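Local coordinates for putative lipoprotein (Bacteroides fragilis, PDB 3QNK), which is of unknown function but, as a SusD-like outer-membrane lipoprotein, probably binds glycans at the cell surface for uptake, at residues R42-V47 against E451-D456; L36-N41 against A56-F61; T468-V473 against D487-N492. All blocks are in the same frame, centred on the assembly; numbering follows the deposited sequence.

Contact 1 of 3, residues R42-V47 against E451-D456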
loop_
_atom_site.group_PDB
_atom_site.type_symbol
_atom_site.label_atom_id
_atom_site.label_comp_id
_atom_site.label_asym_id
_atom_site.label_seq_id
_atom_site.Cartn_x
_atom_site.Cartn_y
_atom_site.Cartn_z
ATOM N N ARG B 42 -0.255 11.932 18.114
ATOM C CA ARG B 42 1.191 11.896 18.392
ATOM C C ARG B 42 1.606 13.291 18.835
ATOM O O ARG B 42 2.765 13.650 18.733
ATOM C CB ARG B 42 2.026 11.333 17.208
ATOM C CG ARG B 42 1.612 9.897 16.915
ATOM C CD ARG B 42 2.497 9.131 15.998
ATOM N NE ARG B 42 2.091 9.283 14.610
ATOM C CZ ARG B 42 1.720 8.297 13.791
ATOM N NH1 ARG B 42 1.736 7.038 14.204
ATOM N NH2 ARG B 42 1.359 8.566 12.543
ATOM N N SER B 43 0.644 14.052 19.381
ATOM C CA SER B 43 0.791 15.429 19.860
ATOM C C SER B 43 0.105 15.608 21.221
ATOM O O SER B 43 -0.755 14.810 21.604
ATOM C CB SER B 43 0.207 16.421 18.844
ATOM O OG SER B 43 -1.175 16.631 19.057
ATOM N N ASP B 44 0.426 16.709 21.910
ATOM C CA ASP B 44 -0.117 16.994 23.242
ATOM C C ASP B 44 -1.632 17.351 23.221
ATOM O O ASP B 44 -2.198 17.586 24.293
ATOM C CB ASP B 44 0.697 18.104 23.909
ATOM C CG ASP B 44 0.715 19.435 23.189
ATOM O OD1 ASP B 44 0.537 19.444 21.934
ATOM O OD2 ASP B 44 0.964 20.466 23.866
ATOM N N ASN B 45 -2.292 17.335 22.026
ATOM C CA ASN B 45 -3.726 17.627 21.918
ATOM C C ASN B 45 -4.597 16.407 22.148
ATOM O O ASN B 45 -5.789 16.559 22.452
ATOM C CB ASN B 45 -4.073 18.208 20.553
ATOM C CG ASN B 45 -3.769 19.666 20.430
ATOM O OD1 ASN B 45 -3.310 20.323 21.369
ATOM N ND2 ASN B 45 -4.003 20.195 19.260
ATOM N N SER B 46 -4.033 15.189 21.949
ATOM C CA SER B 46 -4.843 13.993 22.034
ATOM C C SER B 46 -4.096 12.775 22.516
ATOM O O SER B 46 -2.927 12.593 22.178
ATOM C CB SER B 46 -5.444 13.684 20.657
ATOM O OG SER B 46 -6.264 12.525 20.660
ATOM N N VAL B 47 -4.814 11.915 23.280
ATOM C CA VAL B 47 -4.437 10.564 23.689
ATOM C C VAL B 47 -5.526 9.674 23.076
ATOM O O VAL B 47 -6.688 9.770 23.485
ATOM C CB VAL B 47 -4.280 10.358 25.227
ATOM C CG1 VAL B 47 -4.023 8.888 25.565
ATOM C CG2 VAL B 47 -3.195 11.263 25.828
ATOM N N GLU B 451 -5.011 18.520 12.090
ATOM C CA GLU B 451 -3.735 17.930 11.673
ATOM C C GLU B 451 -2.592 18.968 11.578
ATOM O O GLU B 451 -1.746 18.868 10.679
ATOM C CB GLU B 451 -3.893 17.156 10.333
ATOM C CG GLU B 451 -3.110 15.853 10.319
ATOM C CD GLU B 451 -3.061 15.034 9.035
ATOM O OE1 GLU B 451 -4.107 14.922 8.339
ATOM O OE2 GLU B 451 -1.980 14.443 8.774
ATOM N N GLN B 452 -2.515 19.918 12.533
ATOM C CA GLN B 452 -1.435 20.916 12.491
ATOM C C GLN B 452 -0.522 20.887 13.702
ATOM O O GLN B 452 0.654 21.164 13.567
ATOM C CB GLN B 452 -2.024 22.326 12.359
ATOM C CG GLN B 452 -2.476 22.712 10.963
ATOM C CD GLN B 452 -2.084 24.118 10.630
ATOM O OE1 GLN B 452 -0.922 24.569 10.822
ATOM N NE2 GLN B 452 -3.024 24.797 10.020
ATOM N N ARG B 453 -1.055 20.563 14.884
ATOM C CA ARG B 453 -0.330 20.583 16.146
ATOM C C ARG B 453 1.002 19.856 16.082
ATOM O O ARG B 453 2.008 20.352 16.606
ATOM C CB ARG B 453 -1.193 19.992 17.275
ATOM C CG ARG B 453 -0.586 20.100 18.677
ATOM C CD ARG B 453 -0.214 21.522 18.982
ATOM N NE ARG B 453 0.358 21.635 20.307
ATOM C CZ ARG B 453 0.726 22.779 20.851
ATOM N NH1 ARG B 453 0.601 23.916 20.174
ATOM N NH2 ARG B 453 1.206 22.804 22.081
ATOM N N PHE B 454 1.018 18.692 15.460
ATOM C CA PHE B 454 2.207 17.875 15.403
ATOM C C PHE B 454 3.318 18.637 14.655
ATOM O O PHE B 454 4.463 18.625 15.087
ATOM C CB PHE B 454 1.838 16.531 14.737
ATOM C CG PHE B 454 3.006 15.639 14.439
ATOM C CD1 PHE B 454 3.850 15.905 13.355
ATOM C CD2 PHE B 454 3.298 14.565 15.259
ATOM C CE1 PHE B 454 4.959 15.116 13.119
ATOM C CE2 PHE B 454 4.448 13.814 15.062
ATOM C CZ PHE B 454 5.268 14.089 13.998
ATOM N N TYR B 455 2.979 19.313 13.551
ATOM C CA TYR B 455 3.928 20.071 12.735
ATOM C C TYR B 455 4.230 21.425 13.359
ATOM O O TYR B 455 5.319 21.952 13.148
ATOM C CB TYR B 455 3.407 20.203 11.305
ATOM C CG TYR B 455 3.084 18.858 10.689
ATOM C CD1 TYR B 455 4.101 17.990 10.274
ATOM C CD2 TYR B 455 1.764 18.443 10.536
ATOM C CE1 TYR B 455 3.808 16.729 9.752
ATOM C CE2 TYR B 455 1.455 17.196 9.997
ATOM C CZ TYR B 455 2.479 16.340 9.610
ATOM O OH TYR B 455 2.137 15.140 9.056
ATOM N N ASP B 456 3.316 21.957 14.181
ATOM C CA ASP B 456 3.579 23.196 14.901
ATOM C C ASP B 456 4.652 22.939 16.002
ATOM O O ASP B 456 5.647 23.657 16.072
ATOM C CB ASP B 456 2.287 23.751 15.481
ATOM C CG ASP B 456 1.363 24.419 14.459
ATOM O OD1 ASP B 456 1.837 24.743 13.330
ATOM O OD2 ASP B 456 0.179 24.649 14.794
#
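A type I beta turn from Ser43 to Ser46, with Asp44 and Asn45 at its two central positions, rests against the first turn of helix 453-460, and Arg453 carries most of the contact. It grips Asp44 side-on. Arg453 NE stands 2.7 Å from Asp44 OD1, and the N-H...O angle of 172° is nearly straight. Arg453 NH2 gives a second bond, of 3.0 Å, to Asp44 OD2. Both oxygens use their syn lone pairs, and the carboxylate and guanidinium planes lie within 12° of each other, a flat two-pronged salt bridge that fixes the rotation of both groups. The Arg453 chain reaches it through a bend at chi2 (54°).

The aliphatic start of the same side chain lies against the turn. Asn45 ND2 comes to 3.4 Å from Arg453 CB, the two side chains crossing at about a right angle, while Ser43 OG sits 3.5 Å from Arg453 CG. Ser43 OG also accepts the backbone N-H of Asn45 at 3.2 Å, which makes an ST turn inside the beta turn, and it bonds to Glu40 O. The Asn45 amide is held at both ends, OD1 by Arg444 NE and ND2 by Glu40 OE2. One residue further along the helix, Phe454 presents the edge of its ring to the Arg42 carbonyl, CD2 lying 3.6 Å from Arg42 O; the Arg42 guanidinium is engaged elsewhere, in a salt bridge to Asp74.

All the touching residues are buried. The turn thus meets helix 453-460, helix 463-466, whose Thr466 packs beside Asp44 and Arg453, and Thr277, which bonds to Asp44 O; helix 453-460 is itself backed by helices 101-126 and 181-194 through Tyr455.

Contact 2 of 3, residues L36-N41 against A56-F61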
loop_
_atom_site.group_PDB
_atom_site.type_symbol
_atom_site.label_atom_id
_atom_site.label_comp_id
_atom_site.label_asym_id
_atom_site.label_seq_id
_atom_site.Cartn_x
_atom_site.Cartn_y
_atom_site.Cartn_z
ATOM N N LEU B 36 -7.974 8.421 11.103
ATOM C CA LEU B 36 -7.579 8.123 12.471
ATOM C C LEU B 36 -6.765 9.244 13.130
ATOM O O LEU B 36 -6.597 9.226 14.374
ATOM C CB LEU B 36 -6.815 6.808 12.502
ATOM C CG LEU B 36 -7.703 5.621 12.195
ATOM C CD1 LEU B 36 -6.937 4.549 11.475
ATOM C CD2 LEU B 36 -8.397 5.105 13.452
ATOM N N GLN B 37 -6.334 10.244 12.325
ATOM C CA GLN B 37 -5.588 11.434 12.767
ATOM C C GLN B 37 -4.458 11.033 13.700
ATOM O O GLN B 37 -4.386 11.469 14.854
ATOM C CB GLN B 37 -6.538 12.442 13.422
ATOM C CG GLN B 37 -7.444 13.174 12.426
ATOM C CD GLN B 37 -6.672 14.185 11.628
ATOM O OE1 GLN B 37 -6.163 15.190 12.175
ATOM N NE2 GLN B 37 -6.515 13.886 10.332
ATOM N N LEU B 38 -3.578 10.168 13.185
ATOM C CA LEU B 38 -2.509 9.596 13.957
ATOM C C LEU B 38 -1.497 10.637 14.365
ATOM O O LEU B 38 -1.112 10.648 15.534
ATOM C CB LEU B 38 -1.880 8.410 13.238
ATOM C CG LEU B 38 -2.781 7.149 13.141
ATOM C CD1 LEU B 38 -1.988 5.979 12.659
ATOM C CD2 LEU B 38 -3.422 6.783 14.504
ATOM N N GLN B 39 -1.151 11.573 13.491
ATOM C CA GLN B 39 -0.234 12.681 13.825
ATOM C C GLN B 39 -0.760 13.527 15.005
ATOM O O GLN B 39 0.047 13.914 15.848
ATOM C CB GLN B 39 0.018 13.583 12.600
ATOM C CG GLN B 39 0.754 12.876 11.472
ATOM C CD GLN B 39 2.175 12.562 11.830
ATOM O OE1 GLN B 39 2.484 11.762 12.737
ATOM N NE2 GLN B 39 3.060 13.179 11.094
ATOM N N GLU B 40 -2.104 13.790 15.075
ATOM C CA GLU B 40 -2.708 14.547 16.176
ATOM C C GLU B 40 -2.609 13.760 17.489
ATOM O O GLU B 40 -2.391 14.353 18.547
ATOM C CB GLU B 40 -4.172 14.905 15.882
ATOM C CG GLU B 40 -4.681 16.073 16.714
ATOM C CD GLU B 40 -4.321 17.492 16.295
ATOM O OE1 GLU B 40 -3.542 17.683 15.328
ATOM O OE2 GLU B 40 -4.823 18.422 16.968
ATOM N N ASN B 41 -2.745 12.411 17.398
ATOM C CA ASN B 41 -2.640 11.489 18.516
ATOM C C ASN B 41 -1.168 11.292 18.895
ATOM O O ASN B 41 -0.853 10.545 19.842
ATOM C CB ASN B 41 -3.300 10.166 18.137
ATOM C CG ASN B 41 -4.788 10.213 18.144
ATOM O OD1 ASN B 41 -5.417 10.471 19.173
ATOM N ND2 ASN B 41 -5.393 9.946 16.996
ATOM N N ALA B 56 1.836 -0.484 19.960
ATOM C CA ALA B 56 3.010 -0.887 19.198
ATOM C C ALA B 56 2.897 -0.555 17.728
ATOM O O ALA B 56 3.908 -0.190 17.134
ATOM C CB ALA B 56 3.259 -2.374 19.382
ATOM N N SER B 57 1.693 -0.693 17.138
ATOM C CA SER B 57 1.464 -0.421 15.715
ATOM C C SER B 57 1.480 1.047 15.369
ATOM O O SER B 57 2.039 1.389 14.345
ATOM C CB SER B 57 0.124 -0.979 15.256
ATOM O OG SER B 57 0.152 -2.386 15.131
ATOM N N TRP B 58 0.816 1.898 16.170
ATOM C CA TRP B 58 0.596 3.292 15.839
ATOM C C TRP B 58 1.291 4.331 16.685
ATOM O O TRP B 58 1.381 5.474 16.216
ATOM C CB TRP B 58 -0.910 3.605 15.963
ATOM C CG TRP B 58 -1.848 2.850 15.056
ATOM C CD1 TRP B 58 -1.518 2.033 14.013
ATOM C CD2 TRP B 58 -3.287 2.924 15.065
ATOM N NE1 TRP B 58 -2.661 1.524 13.430
ATOM C CE2 TRP B 58 -3.760 2.043 14.066
ATOM C CE3 TRP B 58 -4.228 3.569 15.897
ATOM C CZ2 TRP B 58 -5.127 1.843 13.830
ATOM C CZ3 TRP B 58 -5.580 3.344 15.683
ATOM C CH2 TRP B 58 -6.017 2.519 14.636
ATOM N N PHE B 59 1.640 4.034 17.963
ATOM C CA PHE B 59 2.081 5.152 18.810
ATOM C C PHE B 59 3.485 5.065 19.371
ATOM O O PHE B 59 3.768 5.777 20.342
ATOM C CB PHE B 59 1.070 5.402 19.934
ATOM C CG PHE B 59 -0.333 5.615 19.391
ATOM C CD1 PHE B 59 -0.603 6.635 18.481
ATOM C CD2 PHE B 59 -1.376 4.771 19.760
ATOM C CE1 PHE B 59 -1.890 6.806 17.966
ATOM C CE2 PHE B 59 -2.657 4.937 19.236
ATOM C CZ PHE B 59 -2.899 5.934 18.329
ATOM N N LYS B 60 4.403 4.340 18.685
ATOM C CA LYS B 60 5.784 4.240 19.137
ATOM C C LYS B 60 6.485 5.622 19.226
ATOM O O LYS B 60 7.370 5.790 20.087
ATOM C CB LYS B 60 6.586 3.275 18.272
ATOM C CG LYS B 60 6.609 1.879 18.859
ATOM C CD LYS B 60 7.279 0.916 17.928
ATOM C CE LYS B 60 7.202 -0.463 18.492
ATOM N NZ LYS B 60 7.825 -1.435 17.570
ATOM N N PHE B 61 6.041 6.619 18.415
ATOM C CA PHE B 61 6.616 7.985 18.430
ATOM C C PHE B 61 6.536 8.583 19.822
ATOM O O PHE B 61 7.494 9.169 20.328
ATOM C CB PHE B 61 5.877 8.909 17.420
ATOM C CG PHE B 61 6.242 10.379 17.453
ATOM C CD1 PHE B 61 5.584 11.263 18.314
ATOM C CD2 PHE B 61 7.223 10.892 16.606
ATOM C CE1 PHE B 61 5.949 12.622 18.374
ATOM C CE2 PHE B 61 7.558 12.260 16.644
ATOM C CZ PHE B 61 6.952 13.100 17.562
#
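Trp58, at the end of helix 55-58, meets two leucines of segment 36-41 with its indole, which is carried to them by a CG placed anti to the carbonyl carbon (chi1 -62°). Leu38 CD1 stands over one face in a CH-pi contact, 4.1 Å from the centroid of the five-membered ring of Trp58 and 18° off its normal. The other methyl of Leu38, CD2, reaches the six-membered ring, 3.6 Å from Trp58 CE3. Leu36 meets the far end of the indole, its CD2 lying 3.7 Å from Trp58 CH2. Asp503 of the second subunit packs on Trp58 as well, which places the contact next to the dimer interface.

Phe59, the first residue to leave helical geometry, turns a ring face onto its own neighbour, with Trp58 CB 3.7 Å above the ring plane. Phe59 CE1 meets Asn41 CB at 3.6 Å and Leu38 CD2 at 3.8 Å. Leu38 CD2 thus touches both aromatic side chains.

Asn41 touches through CB, while its OD1 is bonded with Ser46 OG and its ND2 makes a weak bond to Gln37 O. Across these segments the chemistry is apolar, which implies cohesion through van der Waals and CH-pi contact rather than directed polar bonds.

Contact 3 of 3, residues T468-V473 against D487-N492. With PO4 (phosphate ion), chain G.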
loop_
_atom_site.group_PDB
_atom_site.type_symbol
_atom_site.label_atom_id
_atom_site.label_comp_id
_atom_site.label_asym_id
_atom_site.label_seq_id
_atom_site.Cartn_x
_atom_site.Cartn_y
_atom_site.Cartn_z
ATOM N N THR B 468 5.255 14.927 27.144
ATOM C CA THR B 468 5.503 14.579 28.546
ATOM C C THR B 468 4.355 13.745 29.099
ATOM O O THR B 468 3.751 12.977 28.362
ATOM C CB THR B 468 5.686 15.844 29.408
ATOM O OG1 THR B 468 4.647 16.774 29.119
ATOM C CG2 THR B 468 7.018 16.487 29.223
ATOM N N THR B 469 4.061 13.893 30.413
ATOM C CA THR B 469 2.947 13.218 31.040
ATOM C C THR B 469 1.712 14.041 30.744
ATOM O O THR B 469 1.662 15.229 31.090
ATOM C CB THR B 469 3.193 12.988 32.519
ATOM O OG1 THR B 469 4.323 12.132 32.652
ATOM C CG2 THR B 469 2.000 12.343 33.210
ATOM N N LEU B 470 0.744 13.412 30.064
ATOM C CA LEU B 470 -0.519 14.020 29.668
ATOM C C LEU B 470 -1.604 13.508 30.592
ATOM O O LEU B 470 -1.471 12.439 31.180
ATOM C CB LEU B 470 -0.843 13.775 28.194
ATOM C CG LEU B 470 0.212 14.247 27.197
ATOM C CD1 LEU B 470 -0.125 13.764 25.838
ATOM C CD2 LEU B 470 0.345 15.789 27.176
ATOM N N HIS B 471 -2.660 14.307 30.753
ATOM C CA HIS B 471 -3.711 14.045 31.706
ATOM C C HIS B 471 -5.102 14.020 31.075
ATOM O O HIS B 471 -5.282 14.334 29.900
ATOM C CB HIS B 471 -3.647 15.128 32.798
ATOM C CG HIS B 471 -2.355 15.115 33.548
ATOM N ND1 HIS B 471 -1.256 15.842 33.112
ATOM C CD2 HIS B 471 -1.992 14.384 34.629
ATOM C CE1 HIS B 471 -0.282 15.565 33.965
ATOM N NE2 HIS B 471 -0.676 14.682 34.885
ATOM N N GLY B 472 -6.068 13.626 31.897
ATOM C CA GLY B 472 -7.485 13.572 31.554
ATOM C C GLY B 472 -8.335 13.574 32.805
ATOM O O GLY B 472 -7.831 13.869 33.885
ATOM N N VAL B 473 -9.614 13.266 32.681
ATOM C CA VAL B 473 -10.502 13.191 33.838
ATOM C C VAL B 473 -11.170 11.801 33.888
ATOM O O VAL B 473 -11.239 11.099 32.879
ATOM C CB VAL B 473 -11.541 14.346 33.970
ATOM C CG1 VAL B 473 -10.843 15.692 34.099
ATOM C CG2 VAL B 473 -12.563 14.347 32.827
ATOM N N ASP B 487 -1.124 9.386 29.549
ATOM C CA ASP B 487 -0.005 8.921 28.733
ATOM C C ASP B 487 1.303 9.462 29.294
ATOM O O ASP B 487 1.424 10.669 29.539
ATOM C CB ASP B 487 -0.168 9.340 27.252
ATOM C CG ASP B 487 0.398 8.341 26.258
ATOM O OD1 ASP B 487 0.809 7.226 26.696
ATOM O OD2 ASP B 487 0.432 8.672 25.025
ATOM N N ILE B 488 2.271 8.562 29.526
ATOM C CA ILE B 488 3.598 8.939 30.007
ATOM C C ILE B 488 4.520 8.924 28.775
ATOM O O ILE B 488 5.124 7.894 28.433
ATOM C CB ILE B 488 4.121 8.072 31.189
ATOM C CG1 ILE B 488 3.030 7.679 32.209
ATOM C CG2 ILE B 488 5.345 8.685 31.826
ATOM C CD1 ILE B 488 2.302 8.746 32.961
ATOM N N ARG B 489 4.561 10.049 28.081
ATOM C CA ARG B 489 5.378 10.218 26.871
ATOM C C ARG B 489 6.802 10.702 27.192
ATOM O O ARG B 489 7.085 11.208 28.298
ATOM C CB ARG B 489 4.706 11.202 25.887
ATOM C CG ARG B 489 3.409 10.663 25.353
ATOM C CD ARG B 489 2.758 11.552 24.343
ATOM N NE ARG B 489 1.441 11.019 23.992
ATOM C CZ ARG B 489 0.579 11.627 23.189
ATOM N NH1 ARG B 489 0.886 12.787 22.633
ATOM N NH2 ARG B 489 -0.614 11.101 22.970
ATOM N N THR B 490 7.668 10.616 26.177
ATOM C CA THR B 490 9.013 11.139 26.286
ATOM C C THR B 490 9.383 11.762 24.962
ATOM O O THR B 490 8.619 11.669 24.006
ATOM C CB THR B 490 10.037 10.120 26.801
ATOM O OG1 THR B 490 11.190 10.857 27.261
ATOM C CG2 THR B 490 10.404 9.041 25.756
ATOM N N TRP B 491 10.570 12.410 24.923
ATOM C CA TRP B 491 11.082 13.113 23.753
ATOM C C TRP B 491 12.570 12.840 23.505
ATOM O O TRP B 491 13.335 12.528 24.428
ATOM C CB TRP B 491 10.865 14.630 23.953
ATOM C CG TRP B 491 11.306 15.433 22.764
ATOM C CD1 TRP B 491 12.524 16.027 22.578
ATOM C CD2 TRP B 491 10.605 15.552 21.516
ATOM N NE1 TRP B 491 12.621 16.516 21.304
ATOM C CE2 TRP B 491 11.458 16.234 20.624
ATOM C CE3 TRP B 491 9.341 15.125 21.058
ATOM C CZ2 TRP B 491 11.082 16.516 19.305
ATOM C CZ3 TRP B 491 8.943 15.464 19.773
ATOM C CH2 TRP B 491 9.805 16.162 18.916
ATOM N N ASN B 492 12.962 12.954 22.244
ATOM C CA ASN B 492 14.327 12.971 21.725
ATOM C C ASN B 492 14.323 13.865 20.484
ATOM O O ASN B 492 13.413 13.753 19.665
ATOM C CB ASN B 492 14.880 11.604 21.426
ATOM C CG ASN B 492 16.333 11.676 21.055
ATOM O OD1 ASN B 492 16.687 12.001 19.924
ATOM N ND2 ASN B 492 17.216 11.478 22.027
HETATM P P PO4 G . 1.394 4.460 29.319
HETATM O O1 PO4 G . 2.943 5.145 29.198
HETATM O O2 PO4 G . 1.480 2.789 29.833
HETATM O O3 PO4 G . 0.742 5.434 30.371
HETATM O O4 PO4 G . 0.358 4.763 28.075
#
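Leu470 N donates to Asp487 O at 2.9 Å and 170°. The return bond of this antiparallel hydrogen-bonded pair, from Asp487 N to Leu470 O, is weak at 3.5 Å. Beyond the strand end, Arg489 N reaches Thr468 O at 3.1 Å.

Within segment 487-492, Arg489 NE forms a salt bridge with Asp487 OD2 at 2.8 Å; the oxygen lies in the guanidinium plane but is itself approached from above the carboxylate. Asp487 OD1 bonds to Tyr63 OH, and Arg489 NH1 to Gln467 OE1, which further constrain both groups.

The Arg489 chain, extended from CG to NE, brings its guanidinium under a methyl, Leu470 CD1, which lies over the centre of the group and 3.5 Å from Arg489 CZ. Thr469 and Ile488, a non-hydrogen-bonded pair, project together from the face opposite Leu470 and Asp487, with Thr469 CG2 3.6 Å from Ile488 CD1. A phosphate ion, probably from the crystallisation liquor, receives a weak bond from Ile488 N.

Strands 469-475 and 480-488 form a beta hairpin; in the three-stranded antiparallel sheet 480-488 is the middle strand, with 304-305 on its other side. Helix 278-283 packs on Leu470 and His471.

How the contacts relate
Arg489 links contacts 1 and 3. Arg489 NH2 probably bonds to Ser46 O at 2.9 Å, and its NH1 makes a weak bond to Ser43 O, so contact 3 reaches the turn of contact 1 although their centres are about 12 Å apart. Contacts 1 and 2 have centres about 10 Å apart and their segments alternate along the chain; Tyr455 OH and Gln39 NE2, 3.0 Å apart, probably bond between them. Contacts 2 and 3, with centres about 14 Å apart, meet where Phe61 CZ lies 3.8 Å from Trp491 CZ3. The phosphate touches contact 3 and is also bonded by Arg55 NH2; its probable origin in the crystallisation liquor gives no evidence of a ligand site.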